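Local coordinates for HAD hydrolase, family IA, variant 3 (Entamoeba histolytica, PDB 6W04), which binds a magnesium ion and is probably a hydrolase of the haloacid dehalogenase superfamily, of unestablished substrate, at residues L5-F8 and N9-I13; A65-Y68 and A69-E73; G158-I161 and S162-I165; E190-V193 and N194-L197. All blocks are in the same frame, centred on the assembly; numbering follows the deposited sequence.

Interaction 1: residues L5-F8 and N9-I13; sequences LFDF and NGTLI. With MG (magnesium ion), chain B.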
# COMPACT_ATOMS: atom_id res chain seq x y z
N LEU A 5 -0.50 -6.99 9.39
CA LEU A 5 -0.93 -6.89 8.00
C LEU A 5 -0.20 -5.70 7.39
O LEU A 5 -0.42 -4.56 7.81
CB LEU A 5 -2.45 -6.72 7.91
CG LEU A 5 -3.23 -7.67 8.83
CD1 LEU A 5 -4.75 -7.42 8.79
CD2 LEU A 5 -2.88 -9.14 8.50
N PHE A 6 0.70 -5.96 6.43
CA PHE A 6 1.45 -4.89 5.77
C PHE A 6 0.78 -4.45 4.47
O PHE A 6 0.58 -5.26 3.56
CB PHE A 6 2.87 -5.33 5.41
CG PHE A 6 3.75 -5.71 6.58
CD1 PHE A 6 4.57 -4.77 7.17
CD2 PHE A 6 3.83 -7.03 7.00
CE1 PHE A 6 5.43 -5.12 8.22
CE2 PHE A 6 4.67 -7.39 8.06
CZ PHE A 6 5.47 -6.44 8.65
N ASP A 7 0.52 -3.15 4.36
CA ASP A 7 0.33 -2.55 3.04
C ASP A 7 1.64 -2.61 2.28
O ASP A 7 2.71 -2.71 2.88
CB ASP A 7 -0.13 -1.10 3.18
CG ASP A 7 -0.34 -0.42 1.85
OD1 ASP A 7 -1.00 -1.01 0.97
OD2 ASP A 7 0.14 0.72 1.70
N PHE A 8 1.58 -2.55 0.95
CA PHE A 8 2.82 -2.66 0.19
C PHE A 8 3.28 -1.32 -0.38
O PHE A 8 4.30 -0.78 0.08
CB PHE A 8 2.71 -3.73 -0.89
CG PHE A 8 4.04 -4.11 -1.46
CD1 PHE A 8 4.85 -5.03 -0.80
CD2 PHE A 8 4.53 -3.48 -2.60
CE1 PHE A 8 6.11 -5.35 -1.29
CE2 PHE A 8 5.77 -3.81 -3.10
CZ PHE A 8 6.56 -4.74 -2.44
N ASN A 9 2.57 -0.75 -1.36
CA ASN A 9 2.99 0.49 -1.99
C ASN A 9 2.98 1.65 -1.00
O ASN A 9 1.96 1.92 -0.36
CB ASN A 9 2.07 0.82 -3.17
CG ASN A 9 2.02 -0.31 -4.17
OD1 ASN A 9 1.06 -1.10 -4.20
ND2 ASN A 9 3.07 -0.43 -4.96
N GLY A 10 4.11 2.34 -0.89
CA GLY A 10 4.23 3.47 0.02
C GLY A 10 4.51 3.07 1.45
O GLY A 10 4.83 3.94 2.26
N THR A 11 4.44 1.78 1.76
CA THR A 11 4.64 1.26 3.11
C THR A 11 5.86 0.35 3.16
O THR A 11 6.81 0.63 3.91
CB THR A 11 3.36 0.53 3.56
OG1 THR A 11 2.28 1.47 3.70
CG2 THR A 11 3.58 -0.20 4.89
N LEU A 12 5.88 -0.74 2.38
CA LEU A 12 7.05 -1.61 2.32
C LEU A 12 8.07 -1.16 1.29
O LEU A 12 9.26 -1.46 1.44
CB LEU A 12 6.62 -3.06 2.03
CG LEU A 12 6.09 -3.81 3.25
CD1 LEU A 12 5.55 -5.18 2.87
CD2 LEU A 12 7.19 -3.96 4.35
N ILE A 13 7.65 -0.45 0.24
CA ILE A 13 8.57 0.23 -0.66
C ILE A 13 8.12 1.68 -0.82
O ILE A 13 6.92 1.96 -0.85
CB ILE A 13 8.67 -0.48 -2.03
CG1 ILE A 13 7.31 -0.51 -2.77
CG2 ILE A 13 9.23 -1.90 -1.88
CD1 ILE A 13 7.46 -1.04 -4.26
MG MG B . 0.02 2.29 0.38
O HOH W 1 -0.22 -1.46 -1.55
O HOH W 2 -1.95 2.48 1.17
O HOH W 3 0.21 4.12 -0.85
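Asp7 and Asn9 grip one magnesium ion together, an example of how a tight turn can bring a carboxylate and a backbone carbonyl onto the same metal. Asp7 OD2 binds the ion at 2.1 Å and Asn9 O at the same length, so these two oxygens approach to 3.0 Å without a proton between them, held by the cation they share. Two waters and Asp169 add to the coordination shell. With CG anti to the backbone N (chi1 180°), the Asp7 carboxylate reaches forward along the chain to the ion; its other oxygen, OD1, probably accepts a hydrogen bond from a water at 2.7 Å and forms a salt bridge with Lys144. That water in turn accepts from Asn9 N. Thr11 OG1 hydrogen-bonds to Asp169 and lies 3.0 Å from Asp7 OD2, a second acceptor within reach of the same proton. The sequence Asp-Phe-Asn-Gly-Thr, where strand 3-7 runs into the loop, corresponds to the first HAD signature motif, whose leading aspartate is the nucleophile in relatives and probably here. Phe8 O closes the loop: Leu12 N meets it on a lone pair at 2.8 Å, Thr11 N comes from above the carbonyl plane at 3.1 Å, and Ile13 N adds a weak bond. Asp7 O, by contrast, is buried without a polar partner, covered by Thr11 CG2 and Leu12 CG. On the apolar side, the Phe8 ring packs its CE2 against Ile13 CD1 and its CD1 against Leu12 CD1.

Interaction 2: residues A65-Y68 and A69-E73; sequences AKKY and AEEKE
Lys67 and Glu71, one helical turn apart, lie side by side and point the same way, a worked case of i to i+4 pairing toward the solvent side of the helix. The lysine chain runs out straight and bends only at its last torsion (chi4 -64°), which turns NZ back to Glu71 OE2 at 3.3 Å. This long salt bridge meets the oxygen from above the carboxylate plane, 50° out of it. The other oxygen, Glu71 OE1, sits at the edge of the Tyr68 ring, 3.9 Å from Tyr68 CD1, with ring and carboxylate planes steeply inclined. Against this loose outer side stands the compact backbone. Ala69 N bonds to Ala65 O at 2.8 Å, while Ala69 CB presses on the same oxygen at 3.2 Å; Glu70 N repeats the bond to Lys66 O at 2.8 Å. Toward the buried flank, Lys72 NZ bridges to Glu73 OE1 at 3.0 Å and has His19 as a further partner, and Glu73 reaches Asn48 and Asn115. Within helix 62-82, Ala65, Tyr68 and Ala69 rest on helix 48-56, whereas Glu71 and Lys72 pack against helix 16-31.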
# COMPACT_ATOMS: atom_id res chain seq x y z
N ALA A 65 -11.04 3.21 -18.84
CA ALA A 65 -10.10 3.43 -17.74
C ALA A 65 -9.13 2.27 -17.60
O ALA A 65 -7.92 2.47 -17.44
CB ALA A 65 -10.85 3.67 -16.43
N LYS A 66 -9.62 1.03 -17.69
CA LYS A 66 -8.73 -0.12 -17.52
C LYS A 66 -7.60 -0.11 -18.54
O LYS A 66 -6.46 -0.44 -18.21
CB LYS A 66 -9.53 -1.42 -17.61
CG LYS A 66 -10.43 -1.72 -16.43
CD LYS A 66 -11.18 -3.04 -16.64
CE LYS A 66 -12.11 -3.38 -15.46
NZ LYS A 66 -11.35 -3.73 -14.22
N LYS A 67 -7.91 0.28 -19.79
CA LYS A 67 -6.90 0.26 -20.85
C LYS A 67 -5.78 1.27 -20.59
O LYS A 67 -4.60 0.95 -20.75
CB LYS A 67 -7.55 0.55 -22.20
CG LYS A 67 -6.58 1.00 -23.29
CD LYS A 67 -7.33 1.48 -24.53
CE LYS A 67 -6.39 1.90 -25.65
NZ LYS A 67 -5.57 3.07 -25.26
N TYR A 68 -6.13 2.51 -20.25
CA TYR A 68 -5.05 3.47 -19.98
C TYR A 68 -4.40 3.19 -18.64
O TYR A 68 -3.20 3.43 -18.47
CB TYR A 68 -5.57 4.90 -20.03
CG TYR A 68 -5.90 5.32 -21.43
CD1 TYR A 68 -4.89 5.48 -22.37
CD2 TYR A 68 -7.21 5.50 -21.84
CE1 TYR A 68 -5.16 5.83 -23.68
CE2 TYR A 68 -7.51 5.86 -23.16
CZ TYR A 68 -6.47 6.02 -24.07
OH TYR A 68 -6.73 6.37 -25.37
N ALA A 69 -5.17 2.70 -17.67
CA ALA A 69 -4.53 2.31 -16.42
C ALA A 69 -3.50 1.22 -16.66
O ALA A 69 -2.41 1.25 -16.08
CB ALA A 69 -5.58 1.86 -15.39
N GLU A 70 -3.81 0.27 -17.52
CA GLU A 70 -2.84 -0.78 -17.77
C GLU A 70 -1.60 -0.23 -18.50
O GLU A 70 -0.48 -0.71 -18.27
CB GLU A 70 -3.48 -1.93 -18.55
CG GLU A 70 -2.52 -3.03 -18.98
CD GLU A 70 -1.74 -3.68 -17.82
OE1 GLU A 70 -2.16 -3.55 -16.64
OE2 GLU A 70 -0.70 -4.31 -18.10
N GLU A 71 -1.78 0.76 -19.39
CA GLU A 71 -0.60 1.41 -19.97
C GLU A 71 0.25 2.07 -18.90
O GLU A 71 1.49 2.00 -18.95
CB GLU A 71 -1.00 2.45 -21.02
CG GLU A 71 -1.64 1.87 -22.27
CD GLU A 71 -1.84 2.90 -23.39
OE1 GLU A 71 -1.40 4.07 -23.24
OE2 GLU A 71 -2.45 2.53 -24.42
N LYS A 72 -0.38 2.78 -17.95
CA LYS A 72 0.40 3.38 -16.87
C LYS A 72 1.07 2.31 -16.01
O LYS A 72 2.23 2.47 -15.61
CB LYS A 72 -0.49 4.28 -16.00
CG LYS A 72 0.27 4.84 -14.76
CD LYS A 72 0.10 3.96 -13.53
CE LYS A 72 1.07 4.41 -12.40
NZ LYS A 72 0.81 3.59 -11.17
N GLU A 73 0.36 1.23 -15.71
CA GLU A 73 0.95 0.21 -14.84
C GLU A 73 2.07 -0.55 -15.54
O GLU A 73 3.04 -0.94 -14.89
CB GLU A 73 -0.12 -0.76 -14.31
CG GLU A 73 -1.16 -0.07 -13.41
CD GLU A 73 -0.62 0.57 -12.10
OE1 GLU A 73 0.60 0.73 -11.87
OE2 GLU A 73 -1.47 0.95 -11.27

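Interaction 3: residues G158-I161 and S162-I165; sequences GVSI and SHCI
Ser160 and His163 meet through both backbone and side chain, illustrating how one serine hydroxyl can fasten a short turn. Among the side-chain polar contacts, Ser160 OG is the common partner. His163 ND1 stands 3.1 Å from Ser160 OG, a hydrogen bond in which either atom could be the donor, and Ser160 CB lies in the plane of the imidazole at its edge. Ser162 OG, placed between its own backbone N and carbonyl carbon (chi1 56°), swings back to donate to Ser160 OG at 3.2 Å; Ser162 N adds a weak bond to the same oxygen. The backbone bonds are two successive links of the i to i+3 kind. His163 N reaches Ser160 O at 3.0 Å and Cys164 N reaches Ile161 O at 3.0 Å. Apolar contacts occupy the inner side. Val159 CG2 touches Cys164 SG at 3.6 Å, while Ile161 CD1 approaches Cys164 CB more loosely, at 4.3 Å. Beneath them, Val159, Ile161 and Cys164 all reach Ser154 of helix 148-157, and all three also touch strand 3-7. Upstream, Gly158 ends that helix with positive phi in a Schellman motif. The whole is a helix-to-strand connection of a Rossmann-like alpha/beta fold, in which the chain leaves helix 148-157, turns once and enters the parallel sheet as strand 164-168.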
# COMPACT_ATOMS: atom_id res chain seq x y z
N GLY A 158 -6.35 -16.61 9.52
CA GLY A 158 -7.08 -17.32 10.56
C GLY A 158 -7.07 -16.63 11.91
O GLY A 158 -7.13 -17.31 12.94
N VAL A 159 -7.02 -15.30 11.92
CA VAL A 159 -6.87 -14.51 13.13
C VAL A 159 -8.04 -13.53 13.23
O VAL A 159 -8.77 -13.30 12.27
CB VAL A 159 -5.53 -13.76 13.18
CG1 VAL A 159 -4.35 -14.74 13.16
CG2 VAL A 159 -5.43 -12.76 12.00
N SER A 160 -8.20 -12.95 14.42
CA SER A 160 -9.24 -11.96 14.65
C SER A 160 -8.71 -10.58 14.27
O SER A 160 -7.61 -10.19 14.68
CB SER A 160 -9.68 -11.98 16.12
OG SER A 160 -9.87 -10.66 16.60
N ILE A 161 -9.50 -9.84 13.47
CA ILE A 161 -9.05 -8.56 12.91
C ILE A 161 -8.66 -7.59 14.01
O ILE A 161 -7.71 -6.82 13.87
CB ILE A 161 -10.12 -7.95 11.97
CG1 ILE A 161 -9.62 -6.64 11.35
CG2 ILE A 161 -11.42 -7.67 12.73
CD1 ILE A 161 -8.38 -6.81 10.48
N SER A 162 -9.38 -7.62 15.14
CA SER A 162 -9.15 -6.61 16.16
C SER A 162 -7.89 -6.87 16.97
O SER A 162 -7.55 -6.06 17.84
CB SER A 162 -10.36 -6.51 17.09
OG SER A 162 -10.66 -7.76 17.67
N HIS A 163 -7.19 -7.96 16.71
CA HIS A 163 -5.87 -8.17 17.30
C HIS A 163 -4.78 -8.11 16.23
O HIS A 163 -3.70 -8.67 16.39
CB HIS A 163 -5.85 -9.49 18.06
CG HIS A 163 -6.86 -9.54 19.16
ND1 HIS A 163 -8.04 -10.24 19.06
CD2 HIS A 163 -6.89 -8.91 20.36
CE1 HIS A 163 -8.75 -10.07 20.17
NE2 HIS A 163 -8.07 -9.27 20.97
N CYS A 164 -5.06 -7.39 15.14
CA CYS A 164 -4.12 -7.20 14.06
C CYS A 164 -3.56 -5.78 14.07
O CYS A 164 -4.31 -4.81 14.24
CB CYS A 164 -4.76 -7.47 12.69
SG CYS A 164 -5.09 -9.22 12.35
N ILE A 165 -2.25 -5.68 13.87
CA ILE A 165 -1.60 -4.43 13.49
C ILE A 165 -1.64 -4.29 11.97
O ILE A 165 -1.39 -5.26 11.24
CB ILE A 165 -0.15 -4.39 14.01
CG1 ILE A 165 -0.14 -4.33 15.53
CG2 ILE A 165 0.59 -3.22 13.39
CD1 ILE A 165 -0.66 -2.99 16.11

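Interaction 4: residues E190-V193 and N194-L197; sequences EMTV and NELL
Thr192 and Glu195 exchange hydrogen bonds across the first turn of helix 193-197, a compact example of reciprocal capping. The glutamate can be followed outward from its backbone. Its CB lies 3.3 Å from Thr192 OG1, and CG comes closer still to that oxygen, at 3.0 Å. Beside the backbone N at the first torsion (chi1 -71°) and extended beyond CG, the chain folds back toward the residues preceding the helix. CD is still near Thr192 OG1, and at the tip OE1 accepts from Thr192 N at 3.0 Å. That bond is fairly straight, with an N-H...O angle of 166°, but enters from above the carboxylate plane. OE1 also touches Met191 CA and accepts a hydrogen bond from a water that also donates to Glu190 O, so the loop is tied to the same carboxylate twice, directly and through solvent. In return, Glu195 N donates to Thr192 OG1 at 2.9 Å. On the inner side Met191 CB packs on Leu196 CG at 3.9 Å, its chain crossing the leucine at a slant. Nearer the solvent, Val193 CG1 runs alongside Leu197 CD1 at the same separation. Val193 and Leu196 both touch Ala188 in the loop following strand 183-187. With Thr192 as N-cap and Glu195 as its partner, the arrangement is a classical capping box, here starting a short surface helix of the alpha/beta fold.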
# COMPACT_ATOMS: atom_id res chain seq x y z
N GLU A 190 5.05 9.57 2.80
CA GLU A 190 4.62 10.79 2.14
C GLU A 190 4.02 11.80 3.10
O GLU A 190 4.33 12.99 3.02
CB GLU A 190 3.60 10.46 1.03
CG GLU A 190 4.27 9.94 -0.24
CD GLU A 190 5.16 10.98 -0.91
OE1 GLU A 190 4.72 12.15 -1.03
OE2 GLU A 190 6.31 10.64 -1.32
N MET A 191 3.17 11.37 4.02
CA MET A 191 2.79 12.22 5.14
C MET A 191 3.89 12.22 6.19
O MET A 191 4.65 11.26 6.31
CB MET A 191 1.47 11.73 5.72
CG MET A 191 0.36 11.79 4.66
SD MET A 191 -1.21 11.09 5.17
CE MET A 191 -1.63 12.12 6.54
N THR A 192 3.98 13.33 6.93
CA THR A 192 4.86 13.38 8.09
C THR A 192 4.29 12.52 9.21
O THR A 192 3.12 12.12 9.19
CB THR A 192 5.03 14.82 8.58
OG1 THR A 192 3.79 15.30 9.14
CG2 THR A 192 5.48 15.72 7.43
N VAL A 193 5.13 12.24 10.21
CA VAL A 193 4.66 11.55 11.41
C VAL A 193 3.51 12.32 12.06
O VAL A 193 2.49 11.74 12.44
CB VAL A 193 5.81 11.33 12.41
CG1 VAL A 193 5.27 11.20 13.83
CG2 VAL A 193 6.61 10.10 12.03
N ASN A 194 3.68 13.64 12.20
CA ASN A 194 2.67 14.47 12.86
C ASN A 194 1.38 14.54 12.06
O ASN A 194 0.29 14.65 12.63
CB ASN A 194 3.20 15.88 13.08
CG ASN A 194 4.29 15.94 14.12
OD1 ASN A 194 4.46 15.02 14.92
ND2 ASN A 194 5.06 17.03 14.11
N GLU A 195 1.48 14.51 10.73
CA GLU A 195 0.27 14.53 9.92
C GLU A 195 -0.51 13.24 10.08
O GLU A 195 -1.74 13.26 10.19
CB GLU A 195 0.63 14.80 8.45
CG GLU A 195 1.10 16.25 8.19
CD GLU A 195 1.65 16.44 6.79
OE1 GLU A 195 2.03 15.43 6.15
OE2 GLU A 195 1.70 17.59 6.31
N LEU A 196 0.20 12.10 10.16
CA LEU A 196 -0.49 10.83 10.38
C LEU A 196 -1.12 10.78 11.77
O LEU A 196 -2.19 10.19 11.93
CB LEU A 196 0.49 9.67 10.19
CG LEU A 196 0.93 9.40 8.74
CD1 LEU A 196 2.33 8.76 8.68
CD2 LEU A 196 -0.10 8.52 8.01
N LEU A 197 -0.48 11.39 12.77
CA LEU A 197 -1.04 11.40 14.12
C LEU A 197 -2.30 12.25 14.22
O LEU A 197 -3.11 12.02 15.12
CB LEU A 197 0.01 11.89 15.14
CG LEU A 197 1.22 10.95 15.35
CD1 LEU A 197 2.26 11.56 16.29
CD2 LEU A 197 0.78 9.58 15.86
O HOH W 4 3.58 15.52 3.66

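Interaction 1 is the buried contact of the four, near the centre of the chain, and its chemistry is that of a metal site: ion, carboxylate and carbonyl. Interactions 3 and 4 lie at the surface and rely on serine, histidine, threonine and glutamate groups to fix the turn that leads into a strand in interaction 3 and the start of a helix in interaction 4. Interaction 2, partly buried, is regular helix dressed with salt bridges. Interactions 1 and 3 share neighbouring strands of one sheet and touch directly, Leu5 N lying 2.7 Å from Ile165 O in a probable hydrogen bond. Interaction 2 is far from interaction 3, their centres about 34 Å apart, though its nearest atoms come within about 7 Å of interaction 1.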